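Local coordinates for protein N-acetylgalactosaminyltransferase 7 (Homo sapiens, PDB 6IWR) that is a human glycosyltransferase of the N-acetylgalactosaminyltransferase family, joining a GT-A fold domain to a ricin-type beta-trefoil lectin domain in one chain, at residues Y484-M489 with H573-S578; M536-H539 with E544-E547; G227-K232 with F338-G343; A256-D261 with A333-F338. All blocks are in the same frame, centred on the assembly; numbering follows the deposited sequence.

Contact 1. Residues Y484-M489 with H573-S578; sequences YCIDSM and HQVFIS
The Y484 ring overlaps the H573 imidazole at one corner. CE1 of Y484 lies 3.7 Å from CE1 of H573, and CZ and the hydroxyl trail off along the same histidine carbon. The ring centroids are 5.3 Å apart and the planes meet at 59°, an oblique pairing, neither stacked nor edge-to-face; it is the two side chains, not the ring planes, that cross at about a right angle. The imidazole carries bonds on both nitrogens: ND1 is tied to the backbone O of E570, and NE2 bonds to E279 of the second subunit. Those two bonds hold the ring at a set angle against the tyrosine.

Deeper in, I486 meets V575. Its CG1 sits 4.0 Å from CG2 of V575, again with the side chains crossing nearly perpendicular. I486 CG1 is anti to its own carbonyl carbon (chi1 -59°), a placement that brings this branch to the valine although the CA-CB bond does not aim at it. L566 backs both residues, making a small apolar cluster.

At the end of the strand, D487 OD1 accepts from M489 N at 2.9 Å, nearly straight but from above the carboxylate plane, closing an Asx turn. C485, on the far side, is bridged to C502. Two beta hairpins, 484-487 with 498-501 and 565-568 with 575-578, thus meet through side chains, as expected inside a beta-trefoil lectin domain.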
loop_
_atom_site.group_PDB
_atom_site.type_symbol
_atom_site.label_atom_id
_atom_site.label_comp_id
_atom_site.label_asym_id
_atom_site.label_seq_id
_atom_site.Cartn_x
_atom_site.Cartn_y
_atom_site.Cartn_z
ATOM N N TYR A 484 14.839 11.817 18.741
ATOM C CA TYR A 484 14.737 11.245 17.414
ATOM C C TYR A 484 15.002 9.754 17.478
ATOM O O TYR A 484 15.854 9.299 18.243
ATOM C CB TYR A 484 15.701 11.918 16.456
ATOM C CG TYR A 484 15.336 13.348 16.166
ATOM C CD1 TYR A 484 14.203 13.663 15.395
ATOM C CD2 TYR A 484 16.124 14.396 16.635
ATOM C CE1 TYR A 484 13.862 15.002 15.099
ATOM C CE2 TYR A 484 15.794 15.732 16.349
ATOM C CZ TYR A 484 14.659 16.027 15.588
ATOM O OH TYR A 484 14.340 17.341 15.313
ATOM N N CYS A 485 14.234 9.005 16.698
ATOM C CA CYS A 485 14.243 7.552 16.684
ATOM C C CYS A 485 14.413 7.069 15.247
ATOM O O CYS A 485 13.925 7.696 14.299
ATOM C CB CYS A 485 12.938 6.971 17.263
ATOM S SG CYS A 485 12.885 6.864 19.069
ATOM N N ILE A 486 15.130 5.958 15.081
ATOM C CA ILE A 486 15.109 5.310 13.785
ATOM C C ILE A 486 13.700 4.802 13.590
ATOM O O ILE A 486 13.053 4.338 14.541
ATOM C CB ILE A 486 16.151 4.184 13.683
ATOM C CG1 ILE A 486 17.570 4.753 13.925
ATOM C CG2 ILE A 486 16.041 3.507 12.318
ATOM C CD1 ILE A 486 18.723 3.766 13.792
ATOM N N ASP A 487 13.176 4.956 12.379
ATOM C CA ASP A 487 11.851 4.412 12.176
ATOM C C ASP A 487 11.630 4.062 10.715
ATOM O O ASP A 487 12.190 4.671 9.796
ATOM C CB ASP A 487 10.810 5.352 12.804
ATOM C CG ASP A 487 9.774 5.886 11.849
ATOM O OD1 ASP A 487 8.951 5.141 11.266
ATOM O OD2 ASP A 487 9.733 7.113 11.787
ATOM N N SER A 488 10.876 2.988 10.542
ATOM C CA SER A 488 10.844 2.267 9.286
ATOM C C SER A 488 10.076 3.022 8.217
ATOM O O SER A 488 10.280 2.784 7.024
ATOM C CB SER A 488 10.196 0.908 9.539
ATOM O OG SER A 488 10.537 -0.005 8.524
ATOM N N MET A 489 9.180 3.928 8.620
ATOM C CA MET A 489 8.120 4.416 7.741
ATOM C C MET A 489 7.298 3.263 7.180
ATOM O O MET A 489 6.688 3.388 6.119
ATOM C CB MET A 489 8.682 5.258 6.591
ATOM C CG MET A 489 9.568 6.388 7.030
ATOM S SD MET A 489 8.801 7.293 8.359
ATOM C CE MET A 489 9.995 8.619 8.503
ATOM N N HIS A 573 16.852 14.262 8.984
ATOM C CA HIS A 573 16.077 13.039 9.260
ATOM C C HIS A 573 16.585 11.814 8.496
ATOM O O HIS A 573 15.841 11.082 7.873
ATOM C CB HIS A 573 14.593 13.245 9.003
ATOM C CG HIS A 573 13.921 14.156 9.980
ATOM N ND1 HIS A 573 14.606 15.057 10.758
ATOM C CD2 HIS A 573 12.617 14.314 10.289
ATOM C CE1 HIS A 573 13.755 15.726 11.506
ATOM N NE2 HIS A 573 12.542 15.290 11.244
ATOM N N GLN A 574 17.884 11.630 8.566
ATOM C CA GLN A 574 18.675 10.710 7.765
ATOM C C GLN A 574 19.424 9.733 8.652
ATOM O O GLN A 574 20.022 10.123 9.658
ATOM C CB GLN A 574 19.676 11.465 6.910
ATOM C CG GLN A 574 19.838 10.926 5.516
ATOM C CD GLN A 574 20.064 12.028 4.510
ATOM O OE1 GLN A 574 21.020 12.790 4.628
ATOM N NE2 GLN A 574 19.159 12.143 3.530
ATOM N N VAL A 575 19.384 8.465 8.272
ATOM C CA VAL A 575 20.094 7.406 8.976
ATOM C C VAL A 575 21.098 6.790 8.014
ATOM O O VAL A 575 20.721 6.306 6.939
ATOM C CB VAL A 575 19.134 6.333 9.512
ATOM C CG1 VAL A 575 19.932 5.131 9.989
ATOM C CG2 VAL A 575 18.259 6.895 10.616
ATOM N N PHE A 576 22.365 6.779 8.396
ATOM C CA PHE A 576 23.371 6.180 7.527
ATOM C C PHE A 576 24.451 5.572 8.409
ATOM O O PHE A 576 24.379 5.647 9.638
ATOM C CB PHE A 576 23.933 7.219 6.551
ATOM C CG PHE A 576 24.403 8.465 7.227
ATOM C CD1 PHE A 576 25.691 8.531 7.757
ATOM C CD2 PHE A 576 23.564 9.566 7.370
ATOM C CE1 PHE A 576 26.150 9.673 8.405
ATOM C CE2 PHE A 576 24.021 10.723 8.028
ATOM C CZ PHE A 576 25.319 10.768 8.542
ATOM N N ILE A 577 25.450 4.952 7.778
ATOM C CA ILE A 577 26.651 4.484 8.471
ATOM C C ILE A 577 27.856 5.252 7.939
ATOM O O ILE A 577 28.009 5.425 6.728
ATOM C CB ILE A 577 26.877 2.964 8.326
ATOM C CG1 ILE A 577 26.992 2.561 6.861
ATOM C CG2 ILE A 577 25.787 2.172 8.989
ATOM C CD1 ILE A 577 27.406 1.121 6.682
ATOM N N SER A 578 28.707 5.715 8.844
ATOM C CA SER A 578 29.910 6.448 8.486
ATOM C C SER A 578 31.054 5.949 9.362
ATOM O O SER A 578 30.847 5.131 10.257
ATOM C CB SER A 578 29.691 7.945 8.647
ATOM O OG SER A 578 29.095 8.180 9.896
#

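Contact 2. Residues M536-H539 with E544-E547; sequences MITH and EFKE
F545 reaches across to the end of strand 534-539, where its ring comes up to T538 and the carbonyl of H539. Starting at CB, the side chain points toward the strand. CG is anti to the carbonyl carbon of F545 (chi1 -45°), and this rotation turns the ring toward strand 534-539. Partway out, one ring face receives the CG methylene of E544, 4.3 Å above the plane and offset to the rim, so the preceding residue packs on its neighbour's ring. At the far edge CE2 does the touching: H539 O lies 3.5 Å from it, in the ring plane, where the carbonyl oxygen faces the slightly positive C-H rim. T538 OG1 is a looser, oblique neighbour, 4.5 Å from the same CE2.

A water adds a second, more exposed link. It stands 3.2 Å from H539 ND1, and donates a weak bond to E544 OE1 at 3.3 Å. One water thus bridges H539 and E544 loosely, with no direct salt bridge between imidazole and carboxylate.

After F545 the loop turns sharply, with K546 at the centre of an inverse gamma turn. E547 then drops its carboxylate onto T527 and H559. Strand 534-539 pairs antiparallel with 524-529, whose T527 also touches F545; the loop leads straight into strand 548-551.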
loop_
_atom_site.group_PDB
_atom_site.type_symbol
_atom_site.label_atom_id
_atom_site.label_comp_id
_atom_site.label_asym_id
_atom_site.label_seq_id
_atom_site.Cartn_x
_atom_site.Cartn_y
_atom_site.Cartn_z
ATOM N N MET A 536 19.076 -0.011 4.735
ATOM C CA MET A 536 17.937 -0.508 4.002
ATOM C C MET A 536 17.248 -1.581 4.838
ATOM O O MET A 536 17.850 -2.162 5.742
ATOM C CB MET A 536 18.438 -1.051 2.664
ATOM C CG MET A 536 17.416 -1.538 1.659
ATOM S SD MET A 536 18.316 -2.341 0.314
ATOM C CE MET A 536 19.523 -3.267 1.263
ATOM N N ILE A 537 15.970 -1.815 4.545
ATOM C CA ILE A 537 15.149 -2.845 5.180
ATOM C C ILE A 537 14.775 -3.865 4.109
ATOM O O ILE A 537 14.239 -3.486 3.061
ATOM C CB ILE A 537 13.875 -2.239 5.788
ATOM C CG1 ILE A 537 14.003 -2.017 7.264
ATOM C CG2 ILE A 537 12.725 -3.208 5.687
ATOM C CD1 ILE A 537 12.689 -2.326 7.954
ATOM N N THR A 538 15.036 -5.153 4.357
ATOM C CA THR A 538 14.647 -6.176 3.386
ATOM C C THR A 538 14.199 -7.432 4.090
ATOM O O THR A 538 14.329 -7.570 5.307
ATOM C CB THR A 538 15.770 -6.616 2.441
ATOM O OG1 THR A 538 16.936 -5.807 2.634
ATOM C CG2 THR A 538 15.304 -6.541 1.004
ATOM N N HIS A 539 13.738 -8.382 3.282
ATOM C CA HIS A 539 13.401 -9.690 3.807
ATOM C C HIS A 539 14.662 -10.446 4.221
ATOM O O HIS A 539 15.723 -10.351 3.589
ATOM C CB HIS A 539 12.604 -10.505 2.793
ATOM C CG HIS A 539 12.132 -11.813 3.342
ATOM N ND1 HIS A 539 12.511 -13.027 2.809
ATOM C CD2 HIS A 539 11.359 -12.097 4.417
ATOM C CE1 HIS A 539 11.965 -14.003 3.517
ATOM N NE2 HIS A 539 11.264 -13.465 4.499
ATOM N N GLU A 544 21.315 -14.423 6.913
ATOM C CA GLU A 544 21.446 -13.297 6.012
ATOM C C GLU A 544 21.538 -12.020 6.827
ATOM O O GLU A 544 20.779 -11.830 7.780
ATOM C CB GLU A 544 20.261 -13.247 5.047
ATOM C CG GLU A 544 20.650 -13.477 3.593
ATOM C CD GLU A 544 19.443 -13.563 2.669
ATOM O OE1 GLU A 544 18.325 -13.844 3.175
ATOM O OE2 GLU A 544 19.616 -13.336 1.443
ATOM N N PHE A 545 22.490 -11.163 6.471
ATOM C CA PHE A 545 22.629 -9.861 7.108
ATOM C C PHE A 545 22.950 -9.980 8.601
ATOM O O PHE A 545 22.510 -9.157 9.408
ATOM C CB PHE A 545 21.367 -9.035 6.891
ATOM C CG PHE A 545 20.860 -9.078 5.491
ATOM C CD1 PHE A 545 21.681 -8.731 4.444
ATOM C CD2 PHE A 545 19.555 -9.473 5.214
ATOM C CE1 PHE A 545 21.213 -8.768 3.150
ATOM C CE2 PHE A 545 19.082 -9.518 3.914
ATOM C CZ PHE A 545 19.910 -9.160 2.889
ATOM N N LYS A 546 23.704 -11.025 8.979
ATOM C CA LYS A 546 24.237 -11.136 10.338
ATOM C C LYS A 546 25.319 -10.086 10.547
ATOM O O LYS A 546 26.491 -10.431 10.697
ATOM C CB LYS A 546 24.808 -12.534 10.593
ATOM C CG LYS A 546 23.810 -13.676 10.439
ATOM C CD LYS A 546 24.479 -14.926 9.851
ATOM C CE LYS A 546 24.625 -16.052 10.856
ATOM N NZ LYS A 546 25.265 -15.596 12.121
ATOM N N GLU A 547 24.960 -8.803 10.569
ATOM C CA GLU A 547 26.006 -7.820 10.328
ATOM C C GLU A 547 25.999 -6.619 11.282
ATOM O O GLU A 547 26.590 -5.583 10.956
ATOM C CB GLU A 547 25.906 -7.356 8.872
ATOM C CG GLU A 547 24.589 -6.687 8.537
ATOM C CD GLU A 547 24.540 -6.181 7.106
ATOM O OE1 GLU A 547 24.471 -7.014 6.168
ATOM O OE2 GLU A 547 24.597 -4.945 6.919
HETATM O O HOH W 1 15.392 -13.592 1.618
#

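Contact 3. Residues G227-K232 with F338-G343; sequences GAQKAK and FFFELG
F339 and F340, from the helix that follows strand 332-335, pack against A228 near the end of helix 219-230, a helix-to-helix contact within the GT-A fold. In sequence order, F338 comes first and faces elsewhere, its ring set edge-to-face on F55. F339 then points toward helix 219-230: its CD2 lies 4.3 Å from A228 CB, met obliquely, and L237 and Y239 of strand 236-240 touch both residues, so the strand floors the junction.

F340 carries most of the contact. With CG anti to its carbonyl carbon (chi1 -81°), the ring swings across to helix 219-230, and its CZ comes within 3.9 Å of A228 CB. Q229 CG approaches the same rim, 4.0 Å from CZ, while the glutamine amide plane is turned only 20° from the ring plane. This side is the more solvent-exposed one.

E341 turns off to a salt bridge with R262, and L342 goes inward onto I359 and I363 of helix 355-365. G343 leaves the helix with positive phi. Back at the junction, A228 O sits in the plane of the F340 ring, 3.6 Å from its CZ, and also accepts a hydrogen bond from R336 NH2.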
loop_
_atom_site.group_PDB
_atom_site.type_symbol
_atom_site.label_atom_id
_atom_site.label_comp_id
_atom_site.label_asym_id
_atom_site.label_seq_id
_atom_site.Cartn_x
_atom_site.Cartn_y
_atom_site.Cartn_z
ATOM N N GLY A 227 -22.607 -19.557 18.419
ATOM C CA GLY A 227 -23.098 -20.477 17.412
ATOM C C GLY A 227 -23.177 -21.897 17.931
ATOM O O GLY A 227 -24.233 -22.542 17.866
ATOM N N ALA A 228 -22.057 -22.410 18.480
ATOM C CA ALA A 228 -22.089 -23.759 19.041
ATOM C C ALA A 228 -23.238 -23.923 20.028
ATOM O O ALA A 228 -23.819 -25.007 20.135
ATOM C CB ALA A 228 -20.759 -24.093 19.720
ATOM N N GLN A 229 -23.596 -22.860 20.740
ATOM C CA GLN A 229 -24.581 -23.000 21.803
ATOM C C GLN A 229 -26.008 -22.885 21.283
ATOM O O GLN A 229 -26.918 -23.538 21.808
ATOM C CB GLN A 229 -24.307 -21.965 22.876
ATOM C CG GLN A 229 -22.921 -22.090 23.361
ATOM C CD GLN A 229 -22.547 -21.010 24.335
ATOM O OE1 GLN A 229 -22.816 -19.829 24.112
ATOM N NE2 GLN A 229 -21.904 -21.409 25.428
ATOM N N LYS A 230 -26.224 -22.075 20.257
ATOM C CA LYS A 230 -27.553 -21.897 19.701
ATOM C C LYS A 230 -27.858 -22.883 18.590
ATOM O O LYS A 230 -28.995 -22.916 18.111
ATOM C CB LYS A 230 -27.732 -20.455 19.204
ATOM C CG LYS A 230 -27.917 -19.448 20.363
ATOM C CD LYS A 230 -27.390 -18.068 20.004
ATOM C CE LYS A 230 -27.938 -17.006 20.938
ATOM N NZ LYS A 230 -29.349 -17.323 21.310
ATOM N N ALA A 231 -26.885 -23.696 18.186
ATOM C CA ALA A 231 -27.061 -24.633 17.080
ATOM C C ALA A 231 -27.020 -26.012 17.710
ATOM O O ALA A 231 -25.954 -26.597 17.884
ATOM C CB ALA A 231 -25.997 -24.470 16.010
ATOM N N LYS A 232 -28.196 -26.523 18.053
ATOM C CA LYS A 232 -28.308 -27.649 18.963
ATOM C C LYS A 232 -28.702 -28.952 18.291
ATOM O O LYS A 232 -28.520 -30.011 18.900
ATOM C CB LYS A 232 -29.345 -27.344 20.038
ATOM C CG LYS A 232 -29.083 -26.097 20.807
ATOM C CD LYS A 232 -30.379 -25.636 21.394
ATOM C CE LYS A 232 -30.174 -24.889 22.678
ATOM N NZ LYS A 232 -31.145 -25.458 23.661
ATOM N N PHE A 338 -17.726 -32.896 21.427
ATOM C CA PHE A 338 -16.284 -32.835 21.541
ATOM C C PHE A 338 -15.748 -31.417 21.593
ATOM O O PHE A 338 -14.919 -31.104 22.412
ATOM C CB PHE A 338 -15.663 -33.569 20.372
ATOM C CG PHE A 338 -14.186 -33.662 20.440
ATOM C CD1 PHE A 338 -13.574 -34.287 21.494
ATOM C CD2 PHE A 338 -13.414 -33.131 19.449
ATOM C CE1 PHE A 338 -12.211 -34.374 21.556
ATOM C CE2 PHE A 338 -12.051 -33.220 19.500
ATOM C CZ PHE A 338 -11.451 -33.838 20.556
ATOM N N PHE A 339 -16.256 -30.552 20.729
ATOM C CA PHE A 339 -16.004 -29.129 20.846
ATOM C C PHE A 339 -16.370 -28.630 22.240
ATOM O O PHE A 339 -15.609 -27.883 22.862
ATOM C CB PHE A 339 -16.784 -28.376 19.775
ATOM C CG PHE A 339 -16.260 -27.015 19.517
ATOM C CD1 PHE A 339 -14.967 -26.698 19.869
ATOM C CD2 PHE A 339 -17.056 -26.050 18.930
ATOM C CE1 PHE A 339 -14.471 -25.444 19.625
ATOM C CE2 PHE A 339 -16.572 -24.789 18.684
ATOM C CZ PHE A 339 -15.274 -24.483 19.029
ATOM N N PHE A 340 -17.528 -29.044 22.769
ATOM C CA PHE A 340 -17.826 -28.626 24.137
ATOM C C PHE A 340 -16.857 -29.256 25.130
ATOM O O PHE A 340 -16.364 -28.566 26.032
ATOM C CB PHE A 340 -19.279 -28.912 24.503
ATOM C CG PHE A 340 -20.211 -27.876 23.988
ATOM C CD1 PHE A 340 -20.474 -26.726 24.721
ATOM C CD2 PHE A 340 -20.764 -28.002 22.725
ATOM C CE1 PHE A 340 -21.308 -25.732 24.217
ATOM C CE2 PHE A 340 -21.589 -27.027 22.221
ATOM C CZ PHE A 340 -21.870 -25.885 22.972
ATOM N N GLU A 341 -16.455 -30.497 24.918
ATOM C CA GLU A 341 -15.479 -31.098 25.816
ATOM C C GLU A 341 -14.175 -30.294 25.798
ATOM O O GLU A 341 -13.515 -30.143 26.819
ATOM C CB GLU A 341 -15.242 -32.562 25.458
ATOM C CG GLU A 341 -16.434 -33.451 25.766
ATOM C CD GLU A 341 -16.208 -34.893 25.377
ATOM O OE1 GLU A 341 -15.977 -35.157 24.183
ATOM O OE2 GLU A 341 -16.265 -35.763 26.265
ATOM N N LEU A 342 -13.780 -29.825 24.621
ATOM C CA LEU A 342 -12.707 -28.846 24.489
ATOM C C LEU A 342 -13.167 -27.553 25.149
ATOM O O LEU A 342 -12.395 -26.849 25.785
ATOM C CB LEU A 342 -12.328 -28.642 23.025
ATOM C CG LEU A 342 -11.293 -29.602 22.425
ATOM C CD1 LEU A 342 -11.063 -30.839 23.278
ATOM C CD2 LEU A 342 -11.671 -29.993 21.007
ATOM N N GLY A 343 -14.455 -27.270 24.981
ATOM C CA GLY A 343 -15.158 -26.233 25.709
ATOM C C GLY A 343 -14.782 -24.767 25.766
ATOM O O GLY A 343 -14.684 -24.226 26.859
#

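Contact 4. Residues A256-D261 with A333-F338; sequences APISKD and AIEREF
I258 fills the close-packed part, pressing both its branches against the strand 333-335. CD1 lies 3.7 Å from A333 CB and 3.6 Å from A333 O, at the buried end. CG2, anti to the backbone N of I258, reaches the other way and rests 3.8 Å from E335 CB. One isoleucine thus spans two residues of the strand that point toward the helix, while I334 between them points away.

Toward the surface the packing gives way to polar groups. Beyond its CB, E335 bends at chi2 (-125°) and takes the N-cap position of helix 336-342: OE1 accepts from F338 N at 3.0 Å, met nearly along the C-O bond with an N-H...O angle of 142°, so the bond is noticeably bent. Its other oxygen, OE2, forms a salt bridge with R262, so both carboxylate oxygens are engaged and the charge is probably well compensated. E337, in the first turn of the helix, is exposed and pairs with K56.

The axes of 256-260 and 333-335 come within 8.8 Å and run nearly parallel, 19° apart. Helix 251-260 therefore lies over strand 332-335, which is itself flanked by antiparallel neighbours 236-240 and 264-274; T266 of the latter also touches I258.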
loop_
_atom_site.group_PDB
_atom_site.type_symbol
_atom_site.label_atom_id
_atom_site.label_comp_id
_atom_site.label_asym_id
_atom_site.label_seq_id
_atom_site.Cartn_x
_atom_site.Cartn_y
_atom_site.Cartn_z
ATOM N N ALA A 256 -17.119 -38.032 7.173
ATOM C CA ALA A 256 -16.781 -39.437 7.371
ATOM C C ALA A 256 -15.750 -39.611 8.479
ATOM O O ALA A 256 -15.983 -40.411 9.400
ATOM C CB ALA A 256 -16.312 -40.058 6.048
ATOM N N PRO A 257 -14.624 -38.909 8.479
ATOM C CA PRO A 257 -13.631 -39.175 9.536
ATOM C C PRO A 257 -14.179 -38.944 10.938
ATOM O O PRO A 257 -13.910 -39.754 11.836
ATOM C CB PRO A 257 -12.463 -38.240 9.187
ATOM C CG PRO A 257 -12.874 -37.485 7.964
ATOM C CD PRO A 257 -14.154 -37.991 7.434
ATOM N N ILE A 258 -14.981 -37.894 11.145
ATOM C CA ILE A 258 -15.561 -37.645 12.469
ATOM C C ILE A 258 -16.507 -38.769 12.870
ATOM O O ILE A 258 -16.669 -39.067 14.057
ATOM C CB ILE A 258 -16.290 -36.288 12.503
ATOM C CG1 ILE A 258 -15.399 -35.198 11.897
ATOM C CG2 ILE A 258 -16.712 -35.940 13.918
ATOM C CD1 ILE A 258 -16.107 -33.913 11.686
ATOM N N SER A 259 -17.143 -39.407 11.894
ATOM C CA SER A 259 -18.056 -40.501 12.195
ATOM C C SER A 259 -17.316 -41.774 12.613
ATOM O O SER A 259 -17.851 -42.550 13.407
ATOM C CB SER A 259 -18.965 -40.759 10.993
ATOM O OG SER A 259 -19.554 -39.545 10.526
ATOM N N LYS A 260 -16.102 -42.039 12.086
ATOM C CA LYS A 260 -15.328 -43.151 12.658
ATOM C C LYS A 260 -14.929 -42.820 14.085
ATOM O O LYS A 260 -14.959 -43.688 14.963
ATOM C CB LYS A 260 -14.065 -43.512 11.839
ATOM C CG LYS A 260 -14.034 -45.013 11.374
ATOM C CD LYS A 260 -12.696 -45.895 11.450
ATOM C CE LYS A 260 -12.984 -47.496 11.217
ATOM N NZ LYS A 260 -12.988 -48.276 9.833
ATOM N N ASP A 261 -14.644 -41.549 14.352
ATOM C CA ASP A 261 -13.866 -41.157 15.528
ATOM C C ASP A 261 -14.240 -39.730 15.912
ATOM O O ASP A 261 -13.854 -38.784 15.221
ATOM C CB ASP A 261 -12.376 -41.279 15.212
ATOM C CG ASP A 261 -11.481 -40.839 16.355
ATOM O OD1 ASP A 261 -11.930 -40.159 17.306
ATOM O OD2 ASP A 261 -10.286 -41.170 16.285
ATOM N N ALA A 333 -15.045 -28.677 10.782
ATOM C CA ALA A 333 -16.102 -29.515 11.337
ATOM C C ALA A 333 -15.563 -30.236 12.568
ATOM O O ALA A 333 -14.453 -30.778 12.530
ATOM C CB ALA A 333 -16.597 -30.517 10.281
ATOM N N ILE A 334 -16.324 -30.202 13.671
ATOM C CA ILE A 334 -16.069 -31.023 14.854
ATOM C C ILE A 334 -17.382 -31.615 15.303
ATOM O O ILE A 334 -18.445 -31.011 15.141
ATOM C CB ILE A 334 -15.483 -30.289 16.083
ATOM C CG1 ILE A 334 -15.713 -28.803 16.061
ATOM C CG2 ILE A 334 -14.019 -30.652 16.390
ATOM C CD1 ILE A 334 -14.807 -28.229 17.178
ATOM N N GLU A 335 -17.280 -32.784 15.943
ATOM C CA GLU A 335 -18.429 -33.312 16.654
ATOM C C GLU A 335 -18.807 -32.337 17.762
ATOM O O GLU A 335 -17.944 -31.781 18.448
ATOM C CB GLU A 335 -18.115 -34.693 17.205
ATOM C CG GLU A 335 -19.325 -35.520 17.550
ATOM C CD GLU A 335 -19.279 -35.995 18.990
ATOM O OE1 GLU A 335 -19.072 -35.125 19.871
ATOM O OE2 GLU A 335 -19.425 -37.231 19.224
ATOM N N ARG A 336 -20.084 -32.062 17.906
ATOM C CA ARG A 336 -20.517 -30.979 18.760
ATOM C C ARG A 336 -20.186 -31.130 20.237
ATOM O O ARG A 336 -19.817 -30.183 20.889
ATOM C CB ARG A 336 -22.005 -30.747 18.571
ATOM C CG ARG A 336 -22.489 -29.460 19.176
ATOM C CD ARG A 336 -23.978 -29.473 19.303
ATOM N NE ARG A 336 -24.470 -28.279 19.937
ATOM C CZ ARG A 336 -24.894 -28.244 21.180
ATOM N NH1 ARG A 336 -24.856 -29.340 21.899
ATOM N NH2 ARG A 336 -25.333 -27.123 21.698
ATOM N N GLU A 337 -20.349 -32.326 20.762
ATOM C CA GLU A 337 -20.009 -32.593 22.135
ATOM C C GLU A 337 -18.523 -32.429 22.373
ATOM O O GLU A 337 -18.110 -31.915 23.392
ATOM C CB GLU A 337 -20.444 -34.000 22.499
ATOM C CG GLU A 337 -21.474 -34.063 23.599
ATOM C CD GLU A 337 -21.544 -35.424 24.245
ATOM O OE1 GLU A 337 -21.617 -36.431 23.510
ATOM O OE2 GLU A 337 -21.529 -35.486 25.490
ATOM N N PHE A 338 -17.726 -32.896 21.427
ATOM C CA PHE A 338 -16.284 -32.835 21.541
ATOM C C PHE A 338 -15.748 -31.417 21.593
ATOM O O PHE A 338 -14.919 -31.104 22.412
ATOM C CB PHE A 338 -15.663 -33.569 20.372
ATOM C CG PHE A 338 -14.186 -33.662 20.440
ATOM C CD1 PHE A 338 -13.574 -34.287 21.494
ATOM C CD2 PHE A 338 -13.414 -33.131 19.449
ATOM C CE1 PHE A 338 -12.211 -34.374 21.556
ATOM C CE2 PHE A 338 -12.051 -33.220 19.500
ATOM C CZ PHE A 338 -11.451 -33.838 20.556
#

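Overall arrangement
The four contacts form two pairs at opposite sides of the chain's centre. Contacts 1 and 2 belong to the beta-trefoil domain, their centres 15 Å apart, and they meet where S488 packs against I537; in sequence, contact 2 falls between the two segments of contact 1. Contacts 3 and 4 lie in the GT-A part, with centres 12 Å apart. They share F338 and helix 336-342, and R336 joins them by reaching back to helix 219-230, bonding to A228 O and, weakly, to A231 O. Between the pairs nothing touches: nearest atoms of contacts 2 and 4 are about 31 Å apart, and the centres of contacts 1 and 4 about 55 Å.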